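PDB 6WM6: extracellular solute-binding protein, family 5 from Chelativorans sp., which binds EDTA and other aminopolycarboxylates in the periplasm, probably as the substrate-recognition component of an ABC transporter. Local coordinates for residues D447-G452 with Q481-F486; V272-P277 with L541-N546; D342-N347 with Q529-L534. One frame throughout, in Å; residues are numbered along the deposited sequence.

Interaction 1 (D447-G452 with Q481-F486); sequences DYLLSG and QNYFGF. With SO4 (sulfate ion), chain C.
A single methyl group, Leu449 CD1, makes the whole apolar contact, and it meets two consecutive aromatic residues. CD1 lies 3.9 Å from Tyr483 CB and 4.2 Å from Phe484 CE1. It approaches both rings obliquely. The side chains of Leu449 and Tyr483 cross at about a right angle. A chi1 of -70° sets Leu449 CG beside the backbone N, and a chi2 of 169° then extends CD1 toward the aromatic pair. Tyr483 CB is packed from a second direction. It sits 3.6 Å above the plane of the Phe484 ring, over the ring centre. The methylene meets the leucine methyl and the phenylalanine face on two sides roughly at right angles. Phe484 touches His457 of strand 456-462, as does Leu449. At the outer end of the contact, Asp447 OD1 comes within 4.2 Å of Tyr483 OH, too far for a hydrogen bond.

The loop 481-486 is braced from within. Asn482, the centre of an inverse gamma turn, takes the N-H of Phe486 on a lone pair of OD1. Its ND2 gives a bond to Phe486 O at 2.9 Å. Gln481 runs on an extended chain toward a sulfate ion, its OE1 held by Lys470. In one of its two conformers NE2 makes a weak, and so tentative, hydrogen bond to sulfate O4. Arg480 and Gln549 also bind this sulfate, which probably comes from the crystallisation liquor. The two loops share no hydrogen bond. Their contact thus rests on van der Waals packing of one leucine, while the Asn482 side chain steadies the 481-486 loop.

Interaction 2 (V272-P277 with L541-N546); sequences VDVIYP and LNLRDN
Tyr276 and Asp545 meet because both place CG opposite the backbone N, with chi1 of -164° and -166°. The tyrosine ring is carried toward the 541-546 loop, and the carboxylate swings in to meet its hydroxyl. Tyr276 OH donates a hydrogen bond to Asp545 OD1 at 2.6 Å. The donor lies nearly on the C-O axis of that oxygen. OD1 also sits at the edge of the ring, close to its plane, 3.2 Å from Tyr276 CE1. Ring and carboxylate planes stand 67° apart.

Two residues back on each segment is an apolar pair. Val274 and Leu543 reach toward each other tip to tip. Leu543 CD2 touches both valine methyls, 3.7 Å from Val274 CG2 and 3.9 Å from Val274 CG1. Val274 also packs on Phe52 of strand 49-54 and on Leu534 of strand 524-537.

The contact joins strand 274-275, paired antiparallel with strand 524-537, to the loop after strand 540-541. The other carboxylate oxygen, Asp545 OD2, is hydrogen-bonded to Thr532 and Asn301. The backbone N of Asp545 is bound by Gln299. The buried carboxylate is therefore gripped at both oxygens by three side chains, which fixes its rotation and would be expected to stabilise its negative charge.

Interaction 3 (D342-N347 with Q529-L534); sequences DPYLRN and QLPTAL
The Tyr344 ring carries Leu345 CG on one face, 3.8 Å above the plane and over the ring centre, while its hydroxyl end reaches Pro531. The ring thus lies under the side chain of its own neighbour. Tyr344 holds CG between the backbone N and the carbonyl carbon (chi1 71°), which folds the ring back beside Leu345. Gln282 and Val285 of helix 282-290 also touch the tyrosine.

Both residues rest against the same atom of the strand. Pro531 CG is 4.0 Å from Tyr344 OH and 4.1 Å from Leu345 CD1. The leucine methyl also comes within 4.2 Å of Pro531 CB. Each of the two side chains crosses the proline at about a right angle. In Leu345 and Pro531 alike, the bond from CA to CB points toward the other segment. The tyrosine hydroxyl finds its polar partner elsewhere, in a hydrogen bond with Ala280 O. Pro531 is therefore only a packing neighbour of this oxygen.

The two segments share no hydrogen bond, but one forms just beyond the first. Trp348 NE1 binds Gln529 O, so the chain after Asn347 is tied to the strand as well. The contact joins the loop after helix 333-340 to strand 524-537, a long strand of the mixed seven-stranded sheet. It packs a loop against the sheet of what is, as in other family 5 solute-binding proteins, probably a type 2 periplasmic binding protein fold.

How the interactions relate
Interactions 2 and 3 are buried and adjoin each other. Both reach the same mixed sheet, in which strands 274-275 and 524-537 are neighbours. They touch through the Asp545-Thr532 hydrogen bond and by packing of Pro277 CD on Ala533 O, 3.3 Å apart. Interaction 1 is only partly buried. It joins two loops, and its centre is about 34 Å from that of interaction 2, on the opposite side of the chain's centre. Its nearest atoms stay about 13 Å from interaction 3. The chemistry differs accordingly. Interaction 2 combines a buried charged hydrogen bond with apolar packing. Interactions 1 and 3 rely on a few leucine, aromatic or proline atoms.

Interaction 1 (D447-G452 with Q481-F486)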
ATOM      1  N   ASP A 447       5.669   6.260 -12.200  1.00 24.93           N
ATOM      2  CA  ASP A 447       4.817   6.294 -13.388  1.00 31.64           C
ATOM      3  C   ASP A 447       5.558   6.845 -14.601  1.00 26.41           C
ATOM      4  O   ASP A 447       5.240   6.486 -15.753  1.00 27.25           O
ATOM      5  CB  ASP A 447       3.598   7.187 -13.125  1.00 36.38           C
ATOM      6  CG  ASP A 447       2.444   6.441 -12.487  1.00 58.85           C
ATOM      7  OD1 ASP A 447       2.537   5.205 -12.327  1.00 56.93           O
ATOM      8  OD2 ASP A 447       1.434   7.101 -12.152  1.00 52.71           O
ATOM      9  N   TYR A 448       6.514   7.737 -14.379  1.00 23.61           N
ATOM     10  CA  TYR A 448       7.210   8.414 -15.470  1.00 22.17           C
ATOM     11  C   TYR A 448       8.560   7.771 -15.805  1.00 21.91           C
ATOM     12  O   TYR A 448       9.260   8.270 -16.692  1.00 22.51           O
ATOM     13  CB  TYR A 448       7.390   9.888 -15.139  1.00 24.81           C
ATOM     14  CG  TYR A 448       6.073  10.655 -15.091  1.00 33.35           C
ATOM     15  CD1 TYR A 448       5.022  10.312 -15.933  1.00 52.51           C
ATOM     16  CD2 TYR A 448       5.885  11.706 -14.204  1.00 50.58           C
ATOM     17  CE1 TYR A 448       3.821  10.997 -15.900  1.00 52.53           C
ATOM     18  CE2 TYR A 448       4.683  12.397 -14.161  1.00 59.03           C
ATOM     19  CZ  TYR A 448       3.657  12.035 -15.015  1.00 60.49           C
ATOM     20  OH  TYR A 448       2.460  12.711 -14.988  1.00 67.59           O
ATOM     21  N   LEU A 449       8.925   6.667 -15.159  1.00 20.32           N
ATOM     22  CA  LEU A 449      10.163   5.988 -15.523  1.00 20.20           C
ATOM     23  C   LEU A 449      10.090   5.483 -16.958  1.00 21.11           C
ATOM     24  O   LEU A 449       9.045   5.006 -17.424  1.00 22.34           O
ATOM     25  CB  LEU A 449      10.430   4.804 -14.589  1.00 22.66           C
ATOM     26  CG  LEU A 449      10.802   5.137 -13.152  1.00 19.89           C
ATOM     27  CD1 LEU A 449      10.757   3.879 -12.289  1.00 23.71           C
ATOM     28  CD2 LEU A 449      12.173   5.787 -13.076  1.00 22.68           C
ATOM     29  N   LEU A 450      11.219   5.566 -17.656  1.00 19.37           N
ATOM     30  CA  LEU A 450      11.382   5.036 -19.001  1.00 20.76           C
ATOM     31  C   LEU A 450      12.682   4.240 -19.051  1.00 23.50           C
ATOM     32  O   LEU A 450      13.631   4.536 -18.321  1.00 22.29           O
ATOM     33  CB  LEU A 450      11.486   6.159 -20.033  1.00 22.84           C
ATOM     34  CG  LEU A 450      10.294   7.109 -20.098  1.00 24.47           C
ATOM     35  CD1 LEU A 450      10.684   8.340 -20.911  1.00 27.87           C
ATOM     36  CD2 LEU A 450       9.086   6.430 -20.695  1.00 26.01           C
ATOM     37  N   SER A 451      12.738   3.260 -19.959  1.00 23.51           N
ATOM     38  CA  SER A 451      13.986   2.519 -20.118  1.00 24.22           C
ATOM     39  C   SER A 451      15.152   3.463 -20.351  1.00 25.39           C
ATOM     40  O   SER A 451      16.291   3.150 -19.977  1.00 26.29           O
ATOM     41  CB  SER A 451      13.886   1.534 -21.269  1.00 29.74           C
ATOM     42  OG  SER A 451      12.939   0.531 -21.008  1.00 39.61           O
ATOM     43  N   GLY A 452      14.902   4.603 -20.981  1.00 23.11           N
ATOM     44  CA  GLY A 452      15.934   5.539 -21.318  1.00 23.94           C
ATOM     45  C   GLY A 452      16.219   6.698 -20.403  1.00 24.73           C
ATOM     46  O   GLY A 452      17.127   7.470 -20.718  1.00 28.10           O
ATOM     47  N   GLN A 481       3.934  -2.699 -12.676  0.52 21.97           N
ATOM     48  CA  GLN A 481       5.001  -2.251 -11.786  0.52 25.83           C
ATOM     49  C   GLN A 481       6.326  -2.979 -12.010  0.52 16.40           C
ATOM     50  O   GLN A 481       7.173  -2.980 -11.116  0.52 24.92           O
ATOM     51  CB  GLN A 481       4.548  -2.342 -10.325  0.52 24.93           C
ATOM     52  CG  GLN A 481       3.339  -1.454 -10.020  0.52 33.23           C
ATOM     53  CD  GLN A 481       2.860  -1.553  -8.583  0.52 39.28           C
ATOM     54  OE1 GLN A 481       2.944  -2.610  -7.954  0.52 35.39           O
ATOM     55  NE2 GLN A 481       2.349  -0.445  -8.056  0.52 40.25           N
ATOM     56  N   ASN A 482       6.572  -3.524 -13.213  1.00 21.01           N
ATOM     57  CA  ASN A 482       7.864  -4.179 -13.484  1.00 19.22           C
ATOM     58  C   ASN A 482       8.769  -3.140 -14.141  1.00 19.71           C
ATOM     59  O   ASN A 482       9.085  -3.190 -15.330  1.00 22.74           O
ATOM     60  CB  ASN A 482       7.724  -5.414 -14.363  1.00 19.27           C
ATOM     61  CG  ASN A 482       9.026  -6.173 -14.545  1.00 20.50           C
ATOM     62  OD1 ASN A 482      10.079  -5.821 -14.000  1.00 20.79           O
ATOM     63  ND2 ASN A 482       8.955  -7.251 -15.308  1.00 23.62           N
ATOM     64  N   TYR A 483       9.191  -2.171 -13.331  1.00 18.36           N
ATOM     65  CA  TYR A 483       9.978  -1.049 -13.834  1.00 18.83           C
ATOM     66  C   TYR A 483      11.420  -1.401 -14.137  1.00 19.23           C
ATOM     67  O   TYR A 483      12.058  -0.720 -14.933  1.00 20.86           O
ATOM     68  CB  TYR A 483       9.989   0.061 -12.783  1.00 19.64           C
ATOM     69  CG  TYR A 483       8.629   0.530 -12.340  1.00 21.69           C
ATOM     70  CD1 TYR A 483       7.781   1.147 -13.241  1.00 23.58           C
ATOM     71  CD2 TYR A 483       8.203   0.375 -11.038  1.00 23.36           C
ATOM     72  CE1 TYR A 483       6.527   1.597 -12.853  1.00 25.69           C
ATOM     73  CE2 TYR A 483       6.940   0.820 -10.638  1.00 27.14           C
ATOM     74  CZ  TYR A 483       6.121   1.423 -11.562  1.00 28.18           C
ATOM     75  OH  TYR A 483       4.859   1.875 -11.198  1.00 39.12           O
ATOM     76  N   PHE A 484      11.946  -2.448 -13.513  1.00 17.41           N
ATOM     77  CA  PHE A 484      13.383  -2.709 -13.519  1.00 16.88           C
ATOM     78  C   PHE A 484      13.761  -3.902 -14.371  1.00 20.19           C
ATOM     79  O   PHE A 484      14.941  -4.241 -14.447  1.00 21.71           O
ATOM     80  CB  PHE A 484      13.884  -2.784 -12.075  1.00 18.54           C
ATOM     81  CG  PHE A 484      13.386  -1.605 -11.274  1.00 16.91           C
ATOM     82  CD1 PHE A 484      13.736  -0.340 -11.660  1.00 17.61           C
ATOM     83  CD2 PHE A 484      12.504  -1.774 -10.224  1.00 18.29           C
ATOM     84  CE1 PHE A 484      13.241   0.772 -11.007  1.00 18.06           C
ATOM     85  CE2 PHE A 484      12.008  -0.668  -9.532  1.00 17.94           C
ATOM     86  CZ  PHE A 484      12.381   0.617  -9.953  1.00 17.44           C
ATOM     87  N   GLY A 485      12.795  -4.506 -15.065  1.00 19.29           N
ATOM     88  CA  GLY A 485      13.112  -5.406 -16.150  1.00 20.51           C
ATOM     89  C   GLY A 485      13.265  -6.872 -15.806  1.00 19.88           C
ATOM     90  O   GLY A 485      13.998  -7.574 -16.497  1.00 20.76           O
ATOM     91  N   PHE A 486      12.580  -7.360 -14.772  1.00 20.53           N
ATOM     92  CA  PHE A 486      12.558  -8.800 -14.529  1.00 20.06           C
ATOM     93  C   PHE A 486      11.946  -9.476 -15.744  1.00 20.14           C
ATOM     94  O   PHE A 486      10.976  -8.987 -16.337  1.00 22.12           O
ATOM     95  CB  PHE A 486      11.792  -9.142 -13.250  1.00 21.26           C
ATOM     96  CG  PHE A 486      12.508  -8.709 -11.994  1.00 18.18           C
ATOM     97  CD1 PHE A 486      13.505  -9.490 -11.437  1.00 18.15           C
ATOM     98  CD2 PHE A 486      12.197  -7.510 -11.405  1.00 21.45           C
ATOM     99  CE1 PHE A 486      14.179  -9.078 -10.300  1.00 18.50           C
ATOM    100  CE2 PHE A 486      12.858  -7.087 -10.272  1.00 21.62           C
ATOM    101  CZ  PHE A 486      13.858  -7.881  -9.727  1.00 20.00           C
TER
HETATM  102  S   SO4 C 602      -0.341   0.147  -5.376  1.00 23.24           S
HETATM  103  O1  SO4 C 602      -1.543  -0.273  -4.655  1.00 31.75           O
HETATM  104  O2  SO4 C 602      -0.542   1.510  -5.859  1.00 51.60           O
HETATM  105  O3  SO4 C 602       0.801   0.142  -4.457  1.00 30.23           O
HETATM  106  O4  SO4 C 602      -0.117  -0.747  -6.502  1.00 39.57           O

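Interaction 2 (V272-P277 with L541-N546)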
ATOM      1  N   VAL A 272      -7.024  20.830  12.527  1.00 19.53           N
ATOM      2  CA  VAL A 272      -7.300  19.409  12.373  1.00 19.15           C
ATOM      3  C   VAL A 272      -6.994  18.763  13.712  1.00 17.59           C
ATOM      4  O   VAL A 272      -6.281  19.325  14.557  1.00 18.65           O
ATOM      5  CB  VAL A 272      -6.462  18.755  11.259  1.00 18.80           C
ATOM      6  CG1 VAL A 272      -6.684  19.446   9.922  1.00 22.69           C
ATOM      7  CG2 VAL A 272      -4.982  18.738  11.622  1.00 18.39           C
ATOM      8  N   ASP A 273      -7.540  17.560  13.903  1.00 17.62           N
ATOM      9  CA  ASP A 273      -7.322  16.787  15.114  1.00 16.48           C
ATOM     10  C   ASP A 273      -6.474  15.538  14.915  1.00 16.97           C
ATOM     11  O   ASP A 273      -6.069  14.927  15.919  1.00 16.76           O
ATOM     12  CB  ASP A 273      -8.674  16.359  15.695  1.00 18.21           C
ATOM     13  CG  ASP A 273      -9.637  17.506  15.839  1.00 21.51           C
ATOM     14  OD1 ASP A 273      -9.294  18.464  16.538  1.00 23.37           O
ATOM     15  OD2 ASP A 273     -10.721  17.451  15.247  1.00 23.50           O
ATOM     16  N   VAL A 274      -6.228  15.139  13.672  1.00 16.35           N
ATOM     17  CA  VAL A 274      -5.489  13.925  13.340  1.00 16.69           C
ATOM     18  C   VAL A 274      -4.700  14.210  12.069  1.00 16.77           C
ATOM     19  O   VAL A 274      -5.247  14.770  11.109  1.00 16.88           O
ATOM     20  CB  VAL A 274      -6.410  12.735  13.043  1.00 16.20           C
ATOM     21  CG1 VAL A 274      -5.588  11.446  12.851  1.00 16.97           C
ATOM     22  CG2 VAL A 274      -7.450  12.566  14.127  1.00 18.49           C
ATOM     23  N   ILE A 275      -3.445  13.786  12.049  1.00 17.00           N
ATOM     24  CA  ILE A 275      -2.624  13.806  10.842  1.00 16.10           C
ATOM     25  C   ILE A 275      -1.953  12.444  10.705  1.00 16.59           C
ATOM     26  O   ILE A 275      -1.705  11.753  11.702  1.00 16.89           O
ATOM     27  CB  ILE A 275      -1.610  14.958  10.833  1.00 17.52           C
ATOM     28  CG1 ILE A 275      -0.538  14.784  11.910  1.00 19.08           C
ATOM     29  CG2 ILE A 275      -2.335  16.297  11.023  1.00 18.08           C
ATOM     30  CD1 ILE A 275       0.579  15.800  11.829  1.00 19.60           C
ATOM     31  N   TYR A 276      -1.617  12.078   9.470  1.00 16.34           N
ATOM     32  CA  TYR A 276      -0.982  10.779   9.161  1.00 16.62           C
ATOM     33  C   TYR A 276       0.048  10.984   8.055  1.00 17.07           C
ATOM     34  O   TYR A 276      -0.049  10.403   6.968  1.00 20.83           O
ATOM     35  CB  TYR A 276      -2.051   9.763   8.765  1.00 17.25           C
ATOM     36  CG  TYR A 276      -1.633   8.301   8.773  1.00 17.14           C
ATOM     37  CD1 TYR A 276      -1.149   7.707   9.912  1.00 16.38           C
ATOM     38  CD2 TYR A 276      -1.798   7.505   7.647  1.00 15.98           C
ATOM     39  CE1 TYR A 276      -0.835   6.341   9.953  1.00 15.73           C
ATOM     40  CE2 TYR A 276      -1.463   6.158   7.663  1.00 16.20           C
ATOM     41  CZ  TYR A 276      -0.973   5.603   8.807  1.00 16.27           C
ATOM     42  OH  TYR A 276      -0.672   4.259   8.831  1.00 17.18           O
ATOM     43  N   PRO A 277       1.066  11.796   8.312  1.00 19.68           N
ATOM     44  CA  PRO A 277       2.026  12.122   7.246  1.00 21.73           C
ATOM     45  C   PRO A 277       2.896  10.932   6.890  1.00 22.34           C
ATOM     46  O   PRO A 277       3.195  10.067   7.720  1.00 21.79           O
ATOM     47  CB  PRO A 277       2.868  13.243   7.863  1.00 25.95           C
ATOM     48  CG  PRO A 277       2.805  12.986   9.339  1.00 23.40           C
ATOM     49  CD  PRO A 277       1.370  12.503   9.567  1.00 19.91           C
ATOM     50  N   LEU A 541     -10.833   8.409  20.883  1.00 16.43           N
ATOM     51  CA  LEU A 541     -10.712   7.007  21.257  1.00 17.63           C
ATOM     52  C   LEU A 541     -10.985   6.112  20.061  1.00 16.34           C
ATOM     53  O   LEU A 541     -11.722   6.472  19.146  1.00 17.33           O
ATOM     54  CB  LEU A 541     -11.715   6.669  22.358  1.00 18.88           C
ATOM     55  CG  LEU A 541     -11.604   7.487  23.652  1.00 19.67           C
ATOM     56  CD1 LEU A 541     -12.689   7.050  24.635  1.00 23.01           C
ATOM     57  CD2 LEU A 541     -10.224   7.373  24.253  1.00 23.18           C
ATOM     58  N   ASN A 542     -10.377   4.931  20.088  1.00 15.92           N
ATOM     59  CA  ASN A 542     -10.457   3.869  19.084  1.00 15.98           C
ATOM     60  C   ASN A 542      -9.777   4.255  17.795  1.00 16.27           C
ATOM     61  O   ASN A 542      -9.962   3.587  16.772  1.00 17.59           O
ATOM     62  CB  ASN A 542     -11.881   3.362  18.878  1.00 17.80           C
ATOM     63  CG  ASN A 542     -12.472   2.834  20.160  1.00 18.04           C
ATOM     64  OD1 ASN A 542     -11.817   2.091  20.878  1.00 19.46           O
ATOM     65  ND2 ASN A 542     -13.672   3.255  20.467  1.00 21.41           N
ATOM     66  N   LEU A 543      -8.971   5.296  17.812  1.00 16.29           N
ATOM     67  CA  LEU A 543      -8.145   5.711  16.690  1.00 15.40           C
ATOM     68  C   LEU A 543      -6.769   5.093  16.871  1.00 14.57           C
ATOM     69  O   LEU A 543      -6.066   5.381  17.862  1.00 15.46           O
ATOM     70  CB  LEU A 543      -8.068   7.241  16.667  1.00 15.96           C
ATOM     71  CG  LEU A 543      -7.080   7.831  15.655  1.00 16.34           C
ATOM     72  CD1 LEU A 543      -7.441   7.518  14.220  1.00 17.23           C
ATOM     73  CD2 LEU A 543      -6.986   9.347  15.888  1.00 18.45           C
ATOM     74  N   ARG A 544      -6.373   4.270  15.905  1.00 14.81           N
ATOM     75  CA  ARG A 544      -5.087   3.619  16.034  1.00 14.62           C
ATOM     76  C   ARG A 544      -4.471   3.442  14.667  1.00 14.55           C
ATOM     77  O   ARG A 544      -5.147   3.414  13.636  1.00 15.76           O
ATOM     78  CB  ARG A 544      -5.200   2.283  16.772  1.00 14.72           C
ATOM     79  CG  ARG A 544      -5.964   1.185  16.001  1.00 15.01           C
ATOM     80  CD  ARG A 544      -6.052  -0.104  16.805  1.00 15.72           C
ATOM     81  NE  ARG A 544      -6.830   0.105  18.019  1.00 15.42           N
ATOM     82  CZ  ARG A 544      -8.132  -0.064  18.138  1.00 16.13           C
ATOM     83  NH1 ARG A 544      -8.865  -0.439  17.115  1.00 16.49           N
ATOM     84  NH2 ARG A 544      -8.712   0.165  19.311  1.00 18.93           N
ATOM     85  N   ASP A 545      -3.166   3.268  14.678  1.00 15.55           N
ATOM     86  CA  ASP A 545      -2.469   2.990  13.439  1.00 14.63           C
ATOM     87  C   ASP A 545      -2.912   1.639  12.896  1.00 15.74           C
ATOM     88  O   ASP A 545      -3.174   0.696  13.639  1.00 16.59           O
ATOM     89  CB  ASP A 545      -0.961   2.990  13.654  1.00 15.13           C
ATOM     90  CG  ASP A 545      -0.168   3.043  12.367  1.00 16.35           C
ATOM     91  OD1 ASP A 545      -0.727   3.396  11.305  1.00 16.73           O
ATOM     92  OD2 ASP A 545       1.041   2.716  12.449  1.00 17.95           O
ATOM     93  N   ASN A 546      -2.988   1.554  11.583  1.00 15.44           N
ATOM     94  CA  ASN A 546      -3.278   0.318  10.858  1.00 14.87           C
ATOM     95  C   ASN A 546      -2.255   0.380   9.747  1.00 17.42           C
ATOM     96  O   ASN A 546      -2.507   0.987   8.707  1.00 16.88           O
ATOM     97  CB  ASN A 546      -4.717   0.337  10.370  1.00 15.51           C
ATOM     98  CG  ASN A 546      -5.156  -0.983   9.782  1.00 16.10           C
ATOM     99  OD1 ASN A 546      -4.659  -2.034  10.173  1.00 16.38           O
ATOM    100  ND2 ASN A 546      -6.097  -0.943   8.848  1.00 16.00           N
TER

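Interaction 3 (D342-N347 with Q529-L534)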
ATOM      1  N   ASP A 342      18.093   4.654  12.460  1.00 20.07           N
ATOM      2  CA  ASP A 342      18.472   4.293  13.821  1.00 20.96           C
ATOM      3  C   ASP A 342      18.518   5.474  14.793  1.00 22.38           C
ATOM      4  O   ASP A 342      18.331   5.234  16.001  1.00 26.63           O
ATOM      5  CB  ASP A 342      19.821   3.557  13.850  1.00 22.35           C
ATOM      6  CG  ASP A 342      19.806   2.213  13.120  1.00 21.52           C
ATOM      7  OD1 ASP A 342      18.713   1.715  12.777  1.00 21.88           O
ATOM      8  OD2 ASP A 342      20.909   1.667  12.919  1.00 24.11           O
ATOM      9  N   PRO A 343      18.777   6.715  14.379  1.00 21.99           N
ATOM     10  CA  PRO A 343      18.840   7.796  15.378  1.00 24.01           C
ATOM     11  C   PRO A 343      17.524   8.053  16.091  1.00 27.23           C
ATOM     12  O   PRO A 343      17.545   8.601  17.201  1.00 29.99           O
ATOM     13  CB  PRO A 343      19.285   9.011  14.557  1.00 25.17           C
ATOM     14  CG  PRO A 343      20.071   8.429  13.441  1.00 25.69           C
ATOM     15  CD  PRO A 343      19.293   7.164  13.070  1.00 24.28           C
ATOM     16  N   TYR A 344      16.386   7.678  15.513  1.00 22.46           N
ATOM     17  CA  TYR A 344      15.098   7.951  16.131  1.00 25.78           C
ATOM     18  C   TYR A 344      14.138   6.766  16.112  1.00 27.49           C
ATOM     19  O   TYR A 344      13.034   6.883  16.651  1.00 28.56           O
ATOM     20  CB  TYR A 344      14.424   9.185  15.501  1.00 25.90           C
ATOM     21  CG  TYR A 344      13.887   9.050  14.096  1.00 25.20           C
ATOM     22  CD1 TYR A 344      14.740   8.944  12.998  1.00 27.43           C
ATOM     23  CD2 TYR A 344      12.513   9.059  13.847  1.00 27.65           C
ATOM     24  CE1 TYR A 344      14.239   8.842  11.702  1.00 28.92           C
ATOM     25  CE2 TYR A 344      12.025   8.951  12.572  1.00 27.73           C
ATOM     26  CZ  TYR A 344      12.872   8.846  11.499  1.00 27.59           C
ATOM     27  OH  TYR A 344      12.354   8.741  10.224  1.00 34.93           O
ATOM     28  N   LEU A 345      14.538   5.633  15.551  1.00 24.02           N
ATOM     29  CA  LEU A 345      13.707   4.434  15.488  1.00 23.11           C
ATOM     30  C   LEU A 345      14.504   3.282  16.078  1.00 24.53           C
ATOM     31  O   LEU A 345      15.563   2.935  15.542  1.00 27.25           O
ATOM     32  CB  LEU A 345      13.339   4.122  14.048  1.00 21.06           C
ATOM     33  CG  LEU A 345      12.615   5.225  13.270  1.00 23.19           C
ATOM     34  CD1 LEU A 345      12.491   4.847  11.810  1.00 23.00           C
ATOM     35  CD2 LEU A 345      11.239   5.505  13.874  1.00 26.95           C
ATOM     36  N   ARG A 346      14.008   2.688  17.169  1.00 22.87           N
ATOM     37  CA  ARG A 346      14.721   1.624  17.853  1.00 23.56           C
ATOM     38  C   ARG A 346      14.452   0.273  17.203  1.00 20.34           C
ATOM     39  O   ARG A 346      13.325  -0.010  16.766  1.00 20.89           O
ATOM     40  CB  ARG A 346      14.293   1.555  19.324  1.00 28.13           C
ATOM     41  N   ASN A 347      15.490  -0.547  17.093  1.00 22.60           N
ATOM     42  CA  ASN A 347      15.382  -1.912  16.592  1.00 21.62           C
ATOM     43  C   ASN A 347      14.610  -1.946  15.277  1.00 20.65           C
ATOM     44  O   ASN A 347      13.702  -2.762  15.070  1.00 21.42           O
ATOM     45  CB  ASN A 347      14.735  -2.825  17.644  1.00 23.30           C
ATOM     46  CG  ASN A 347      15.573  -2.921  18.922  1.00 28.85           C
ATOM     47  OD1 ASN A 347      15.041  -2.808  20.022  1.00 41.76           O
ATOM     48  ND2 ASN A 347      16.867  -3.114  18.764  1.00 30.56           N
ATOM     49  N   GLN A 529      11.499  -0.763   5.852  1.00 15.82           N
ATOM     50  CA  GLN A 529      10.131  -0.253   5.874  1.00 14.96           C
ATOM     51  C   GLN A 529      10.067   1.200   6.312  1.00 14.71           C
ATOM     52  O   GLN A 529      10.764   1.638   7.232  1.00 16.50           O
ATOM     53  CB  GLN A 529       9.313  -1.101   6.850  1.00 14.52           C
ATOM     54  CG  GLN A 529       8.974  -2.507   6.347  1.00 15.33           C
ATOM     55  CD  GLN A 529       8.604  -3.395   7.491  1.00 14.46           C
ATOM     56  OE1 GLN A 529       9.468  -3.970   8.149  1.00 16.39           O
ATOM     57  NE2 GLN A 529       7.310  -3.555   7.704  1.00 15.44           N
ATOM     58  N   LEU A 530       9.179   1.961   5.675  1.00 15.27           N
ATOM     59  CA  LEU A 530       8.917   3.312   6.113  1.00 14.45           C
ATOM     60  C   LEU A 530       8.240   3.300   7.475  1.00 16.00           C
ATOM     61  O   LEU A 530       7.424   2.429   7.758  1.00 16.90           O
ATOM     62  CB  LEU A 530       7.998   4.045   5.132  1.00 17.25           C
ATOM     63  CG  LEU A 530       8.631   4.564   3.839  1.00 17.06           C
ATOM     64  CD1 LEU A 530       9.109   3.476   2.919  1.00 19.14           C
ATOM     65  CD2 LEU A 530       7.610   5.445   3.107  1.00 20.30           C
ATOM     66  N   PRO A 531       8.506   4.286   8.315  1.00 16.10           N
ATOM     67  CA  PRO A 531       7.705   4.440   9.537  1.00 16.49           C
ATOM     68  C   PRO A 531       6.398   5.140   9.241  1.00 16.73           C
ATOM     69  O   PRO A 531       6.343   6.109   8.490  1.00 18.20           O
ATOM     70  CB  PRO A 531       8.598   5.313  10.428  1.00 18.83           C
ATOM     71  CG  PRO A 531       9.379   6.153   9.449  1.00 22.90           C
ATOM     72  CD  PRO A 531       9.623   5.260   8.238  1.00 19.87           C
ATOM     73  N   THR A 532       5.342   4.666   9.850  1.00 15.25           N
ATOM     74  CA  THR A 532       4.115   5.431   9.878  1.00 16.28           C
ATOM     75  C   THR A 532       4.197   6.500  10.975  1.00 17.27           C
ATOM     76  O   THR A 532       5.050   6.461  11.865  1.00 18.25           O
ATOM     77  CB  THR A 532       2.915   4.545  10.196  1.00 17.19           C
ATOM     78  OG1 THR A 532       3.054   4.097  11.555  1.00 17.24           O
ATOM     79  CG2 THR A 532       2.807   3.349   9.278  1.00 19.13           C
ATOM     80  N   ALA A 533       3.290   7.467  10.915  1.00 16.90           N
ATOM     81  CA  ALA A 533       3.175   8.441  11.998  1.00 18.23           C
ATOM     82  C   ALA A 533       1.727   8.907  12.068  1.00 15.83           C
ATOM     83  O   ALA A 533       1.278   9.692  11.227  1.00 18.49           O
ATOM     84  CB  ALA A 533       4.118   9.620  11.771  1.00 20.93           C
ATOM     85  N   LEU A 534       1.016   8.456  13.082  1.00 15.80           N
ATOM     86  CA  LEU A 534      -0.338   8.917  13.390  1.00 15.64           C
ATOM     87  C   LEU A 534      -0.225   9.835  14.590  1.00 14.72           C
ATOM     88  O   LEU A 534       0.166   9.405  15.668  1.00 16.53           O
ATOM     89  CB  LEU A 534      -1.229   7.725  13.713  1.00 14.82           C
ATOM     90  CG  LEU A 534      -2.693   8.011  13.985  1.00 16.23           C
ATOM     91  CD1 LEU A 534      -3.415   8.529  12.759  1.00 17.49           C
ATOM     92  CD2 LEU A 534      -3.352   6.733  14.525  1.00 18.84           C
TER